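Local atomic coordinates of uncharacterized HTH-type transcriptional regulator ygaV (Escherichia coli K12, PDB entry 3CUO), a protein that regulates large-scale gene expression in response to sulfide, acting as both a repressor and an activator of transcription. Residues A[28-33]-A[60-65]; A[19-24]-A[88-93]. One frame throughout, in Å; residues are numbered along the deposited sequence.

Interaction 1 (A[28-33]-A[60-65])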
loop_
_atom_site.group_PDB
_atom_site.type_symbol
_atom_site.label_atom_id
_atom_site.label_comp_id
_atom_site.label_asym_id
_atom_site.label_seq_id
_atom_site.Cartn_x
_atom_site.Cartn_y
_atom_site.Cartn_z
ATOM N N LEU A 28 11.986 -3.692 0.425
ATOM C CA LEU A 28 13.471 -3.545 0.322
ATOM C C LEU A 28 13.930 -3.736 -1.091
ATOM O O LEU A 28 14.762 -2.986 -1.612
ATOM C CB LEU A 28 14.165 -4.575 1.223
ATOM C CG LEU A 28 13.830 -4.569 2.698
ATOM C CD1 LEU A 28 14.671 -5.547 3.492
ATOM C CD2 LEU A 28 14.034 -3.131 3.189
ATOM N N ILE A 29 13.338 -4.708 -1.762
ATOM C CA ILE A 29 13.646 -4.973 -3.211
ATOM C C ILE A 29 13.377 -3.746 -4.055
ATOM O O ILE A 29 14.250 -3.297 -4.874
ATOM C CB ILE A 29 12.855 -6.161 -3.751
ATOM C CG1 ILE A 29 13.412 -7.493 -3.287
ATOM C CG2 ILE A 29 12.787 -6.201 -5.354
ATOM C CD1 ILE A 29 12.409 -8.691 -3.592
ATOM N N LEU A 30 12.167 -3.235 -3.930
ATOM C CA LEU A 30 11.729 -2.024 -4.660
ATOM C C LEU A 30 12.560 -0.818 -4.293
ATOM O O LEU A 30 12.936 -0.093 -5.179
ATOM C CB LEU A 30 10.234 -1.768 -4.492
ATOM C CG LEU A 30 9.298 -2.868 -4.940
ATOM C CD1 LEU A 30 7.864 -2.573 -4.482
ATOM C CD2 LEU A 30 9.330 -3.079 -6.449
ATOM N N CYS A 31 12.963 -0.670 -3.022
ATOM C CA CYS A 31 13.918 0.391 -2.651
ATOM C C CYS A 31 15.259 0.216 -3.330
ATOM O O CYS A 31 15.815 1.199 -3.852
ATOM C CB CYS A 31 14.215 0.424 -1.161
ATOM S SG CYS A 31 12.916 1.053 -0.153
ATOM N N MET A 32 15.827 -1.001 -3.259
ATOM C CA MET A 32 17.080 -1.277 -3.961
ATOM C C MET A 32 16.968 -1.026 -5.445
ATOM O O MET A 32 17.928 -0.582 -6.109
ATOM C CB MET A 32 17.534 -2.736 -3.729
ATOM C CG MET A 32 19.027 -3.023 -4.105
ATOM S SD MET A 32 20.247 -2.186 -2.986
ATOM C CE MET A 32 19.673 -2.481 -1.376
ATOM N N LEU A 33 15.833 -1.372 -6.032
ATOM C CA LEU A 33 15.711 -1.167 -7.462
ATOM C C LEU A 33 15.548 0.294 -7.838
ATOM O O LEU A 33 15.823 0.640 -8.966
ATOM C CB LEU A 33 14.568 -1.998 -8.039
ATOM C CG LEU A 33 14.651 -3.532 -8.001
ATOM C CD1 LEU A 33 13.359 -4.056 -8.702
ATOM C CD2 LEU A 33 15.935 -4.009 -8.641
ATOM N N ALA A 60 9.218 -12.659 -9.683
ATOM C CA ALA A 60 8.301 -13.177 -10.718
ATOM C C ALA A 60 6.905 -12.740 -10.459
ATOM O O ALA A 60 6.201 -12.248 -11.358
ATOM C CB ALA A 60 8.382 -14.751 -10.832
ATOM N N ARG A 61 6.505 -12.796 -9.184
ATOM C CA ARG A 61 5.191 -12.329 -8.830
ATOM C C ARG A 61 5.047 -10.810 -8.995
ATOM O O ARG A 61 4.040 -10.371 -9.495
ATOM C CB ARG A 61 4.798 -12.765 -7.385
ATOM C CG ARG A 61 5.044 -14.285 -7.082
ATOM C CD ARG A 61 4.451 -14.643 -5.719
ATOM N NE ARG A 61 5.001 -15.829 -5.014
ATOM C CZ ARG A 61 5.640 -15.805 -3.820
ATOM N NH1 ARG A 61 5.913 -14.673 -3.161
ATOM N NH2 ARG A 61 6.073 -16.954 -3.294
ATOM N N MET A 62 6.025 -10.012 -8.587
ATOM C CA MET A 62 5.922 -8.572 -8.786
ATOM C C MET A 62 5.915 -8.178 -10.274
ATOM O O MET A 62 5.268 -7.224 -10.659
ATOM C CB MET A 62 7.052 -7.862 -8.043
ATOM C CG MET A 62 6.826 -7.805 -6.531
ATOM S SD MET A 62 7.945 -6.723 -5.598
ATOM C CE MET A 62 9.239 -7.951 -5.679
ATOM N N ARG A 63 6.617 -8.931 -11.100
ATOM C CA ARG A 63 6.620 -8.685 -12.578
ATOM C C ARG A 63 5.227 -8.953 -13.123
ATOM O O ARG A 63 4.681 -8.164 -13.875
ATOM C CB ARG A 63 7.654 -9.580 -13.271
ATOM C CG ARG A 63 7.831 -9.234 -14.797
ATOM C CD ARG A 63 8.788 -10.142 -15.469
ATOM N NE ARG A 63 8.503 -11.543 -15.188
ATOM C CZ ARG A 63 9.406 -12.465 -14.878
ATOM N NH1 ARG A 63 10.697 -12.171 -14.813
ATOM N NH2 ARG A 63 9.003 -13.688 -14.605
ATOM N N ASP A 64 4.682 -10.104 -12.748
ATOM C CA ASP A 64 3.298 -10.469 -13.074
ATOM C C ASP A 64 2.272 -9.466 -12.603
ATOM O O ASP A 64 1.300 -9.301 -13.250
ATOM C CB ASP A 64 2.884 -11.774 -12.440
ATOM C CG ASP A 64 3.480 -12.954 -13.099
ATOM O OD1 ASP A 64 3.747 -12.942 -14.332
ATOM O OD2 ASP A 64 3.645 -13.941 -12.345
ATOM N N GLU A 65 2.537 -8.777 -11.513
ATOM C CA GLU A 65 1.662 -7.736 -11.022
ATOM C C GLU A 65 1.924 -6.322 -11.608
ATOM O O GLU A 65 1.208 -5.350 -11.282
ATOM C CB GLU A 65 1.768 -7.717 -9.476
ATOM C CG GLU A 65 0.894 -8.747 -8.823
ATOM C CD GLU A 65 -0.584 -8.463 -9.058
ATOM O OE1 GLU A 65 -1.097 -7.424 -8.579
ATOM O OE2 GLU A 65 -1.235 -9.249 -9.780
#

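Interaction 2 (A[19-24]-A[88-93])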
loop_
_atom_site.group_PDB
_atom_site.type_symbol
_atom_site.label_atom_id
_atom_site.label_comp_id
_atom_site.label_asym_id
_atom_site.label_seq_id
_atom_site.Cartn_x
_atom_site.Cartn_y
_atom_site.Cartn_z
ATOM N N LYS A 19 -1.415 -4.275 -2.375
ATOM C CA LYS A 19 -1.251 -5.659 -1.934
ATOM C C LYS A 19 0.040 -6.282 -2.442
ATOM O O LYS A 19 0.722 -6.988 -1.679
ATOM C CB LYS A 19 -2.457 -6.467 -2.351
ATOM C CG LYS A 19 -2.363 -7.949 -1.983
ATOM C CD LYS A 19 -3.768 -8.534 -1.814
ATOM C CE LYS A 19 -3.832 -10.027 -2.227
ATOM N NZ LYS A 19 -4.630 -10.875 -1.218
ATOM N N ALA A 20 0.412 -5.994 -3.712
ATOM C CA ALA A 20 1.663 -6.488 -4.241
ATOM C C ALA A 20 2.922 -5.941 -3.558
ATOM O O ALA A 20 3.991 -6.548 -3.625
ATOM C CB ALA A 20 1.741 -6.220 -5.821
ATOM N N MET A 21 2.830 -4.740 -3.007
ATOM C CA MET A 21 3.939 -4.124 -2.346
ATOM C C MET A 21 3.931 -4.466 -0.842
ATOM O O MET A 21 4.873 -4.134 -0.166
ATOM C CB MET A 21 3.797 -2.574 -2.474
ATOM C CG MET A 21 3.799 -2.020 -3.940
ATOM S SD MET A 21 3.842 -0.170 -4.110
ATOM C CE MET A 21 5.306 0.303 -3.279
ATOM N N SER A 22 2.895 -5.121 -0.321
ATOM C CA SER A 22 2.702 -5.243 1.151
ATOM C C SER A 22 3.467 -6.344 1.862
ATOM O O SER A 22 2.949 -6.967 2.766
ATOM C CB SER A 22 1.213 -5.392 1.497
ATOM O OG SER A 22 0.608 -6.491 0.844
ATOM N N HIS A 23 4.735 -6.526 1.478
ATOM C CA HIS A 23 5.652 -7.496 2.092
ATOM C C HIS A 23 6.933 -6.731 2.359
ATOM O O HIS A 23 7.301 -5.892 1.542
ATOM C CB HIS A 23 5.878 -8.666 1.172
ATOM C CG HIS A 23 6.683 -9.781 1.787
ATOM N ND1 HIS A 23 8.023 -9.659 2.106
ATOM C CD2 HIS A 23 6.329 -11.049 2.101
ATOM C CE1 HIS A 23 8.440 -10.780 2.657
ATOM N NE2 HIS A 23 7.442 -11.651 2.633
ATOM N N PRO A 24 7.509 -6.876 3.584
ATOM C CA PRO A 24 8.665 -6.066 3.880
ATOM C C PRO A 24 9.862 -6.271 2.932
ATOM O O PRO A 24 10.564 -5.325 2.604
ATOM C CB PRO A 24 9.044 -6.502 5.337
ATOM C CG PRO A 24 8.210 -7.712 5.605
ATOM C CD PRO A 24 7.072 -7.698 4.749
ATOM N N ALA A 88 6.376 6.479 -6.572
ATOM C CA ALA A 88 5.504 7.416 -5.800
ATOM C C ALA A 88 5.214 6.927 -4.407
ATOM O O ALA A 88 5.233 7.697 -3.440
ATOM C CB ALA A 88 4.198 7.649 -6.543
ATOM N N ILE A 89 4.887 5.635 -4.281
ATOM C CA ILE A 89 4.540 5.085 -2.979
ATOM C C ILE A 89 5.771 4.988 -2.113
ATOM O O ILE A 89 5.754 5.351 -0.926
ATOM C CB ILE A 89 3.827 3.760 -3.153
ATOM C CG1 ILE A 89 2.475 4.061 -3.771
ATOM C CG2 ILE A 89 3.746 2.947 -1.787
ATOM C CD1 ILE A 89 1.862 2.953 -4.468
ATOM N N ILE A 90 6.862 4.468 -2.674
ATOM C CA ILE A 90 8.135 4.480 -1.979
ATOM C C ILE A 90 8.535 5.841 -1.412
ATOM O O ILE A 90 8.935 5.957 -0.264
ATOM C CB ILE A 90 9.293 3.873 -2.902
ATOM C CG1 ILE A 90 9.098 2.365 -2.985
ATOM C CG2 ILE A 90 10.619 4.218 -2.330
ATOM C CD1 ILE A 90 10.366 1.611 -3.562
ATOM N N ALA A 91 8.416 6.870 -2.222
ATOM C CA ALA A 91 8.769 8.220 -1.818
ATOM C C ALA A 91 7.841 8.713 -0.694
ATOM O O ALA A 91 8.311 9.360 0.278
ATOM C CB ALA A 91 8.675 9.140 -3.042
ATOM N N THR A 92 6.545 8.389 -0.762
ATOM C CA THR A 92 5.650 8.732 0.371
ATOM C C THR A 92 6.023 7.941 1.629
ATOM O O THR A 92 6.000 8.486 2.740
ATOM C CB THR A 92 4.193 8.489 -0.031
ATOM O OG1 THR A 92 3.889 9.347 -1.136
ATOM C CG2 THR A 92 3.217 8.765 1.092
ATOM N N LEU A 93 6.357 6.651 1.478
ATOM C CA LEU A 93 6.714 5.865 2.648
ATOM C C LEU A 93 7.964 6.458 3.318
ATOM O O LEU A 93 8.053 6.574 4.535
ATOM C CB LEU A 93 6.918 4.407 2.285
ATOM C CG LEU A 93 5.684 3.596 1.897
ATOM C CD1 LEU A 93 6.142 2.252 1.464
ATOM C CD2 LEU A 93 4.729 3.437 3.007
#

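Interaction 1 (A[28-33]-A[60-65])
Met62 reaches from helix 52-64 to helix 24-33 and touches Ile29 and Leu30 with different parts of its thioether. The two helices stand well apart here: the CA atoms of Leu30 and Met62 are 9.7 Å from each other. Met62 covers this distance with CG anti to its carbonyl carbon and an extended chi2 of -169°. The chain then bends at chi3, -78°, which turns CE aside from the line of the chain. Met62 CE lies 3.9 Å from Ile29 CD1 and 4.0 Å from Ile29 CG2, so it meets both branches of the isoleucine. The sulfur serves the other neighbour, with Met62 SD 4.0 Å from Leu30 CD2 and 4.1 Å from Leu30 CG. Helix 52-64 is the second helix of the predicted helix-turn-helix motif, and here it packs on helix 24-33 in the core of the ArsR-type winged-helix domain. With an alanine at Met62, Ile29 CD1 and Leu30 CD2 would probably lose their partner across the contact, and a gap would open between the helices. All three side chains are buried. Ile68 of strand 68-72 packs against both Leu30 and Met62, and Ile29 also touches Thr48 of helix 41-48.

Interaction 2 (A[19-24]-A[88-93])
Met21 and Ile89 make nearly all of this contact, which is apolar across its whole width. The Met21 chain is extended through chi2 and bends at chi3, 59°, bringing both SD and CE against Ile89. Met21 SD sits 3.7 Å from Ile89 CD1, at the end of the longer branch. The methyl presses on the shorter branch: Met21 CE is 3.4 Å from Ile89 CG2, tighter than a usual carbon-carbon contact. Ile89 offers CG2 in this way because that methyl is anti to its backbone N. Ile90 adds a looser touch, with its CG1 4.3 Å from Met21 CE.

The polar bonds serve the chain turn and the subunit partner. Lys19 O accepts from both Ser22 OG, at 2.6 Å, and Ser22 N, at 3.2 Å. The two donors come from the same face of the carbonyl plane, and the hydroxyl is tilted 25° from that plane. This double grip ties Ser22 back to Lys19 on helix 11-21. His23 then takes the N-cap position of helix 24-33, its ND1 accepting a hydrogen bond from Lys25 N.

Within the ArsR-type domain the contact joins helix 11-21 to the C-terminal helix 84-97, and helix 24-33 packs beside both through Leu27 and Leu30. Thr92 OG1 is hydrogen-bonded to Thr92 OG1 of the second subunit, which places helix 84-97 at the dimer interface.

In the fold
From the N terminus, the chain runs through helix 11-21 and turns at once into helix 24-33, so interactions 1 and 2 begin on consecutive helices. Interaction 1 closes first, when helix 52-64 packs back on helix 24-33 after strand 39-40 and helix 41-48. The chain then forms the antiparallel strands 68-72 and 77-81. Interaction 2 closes last, when helix 84-97 returns to helix 11-21. The smaller loop thus lies wholly within the larger one, and the two do not cross. Their centres are about 10 Å apart, and they touch directly: Leu30 CD1 is 4.0 Å from Met21 CE. Together they tie the helix-turn-helix region to the helices beside the second subunit.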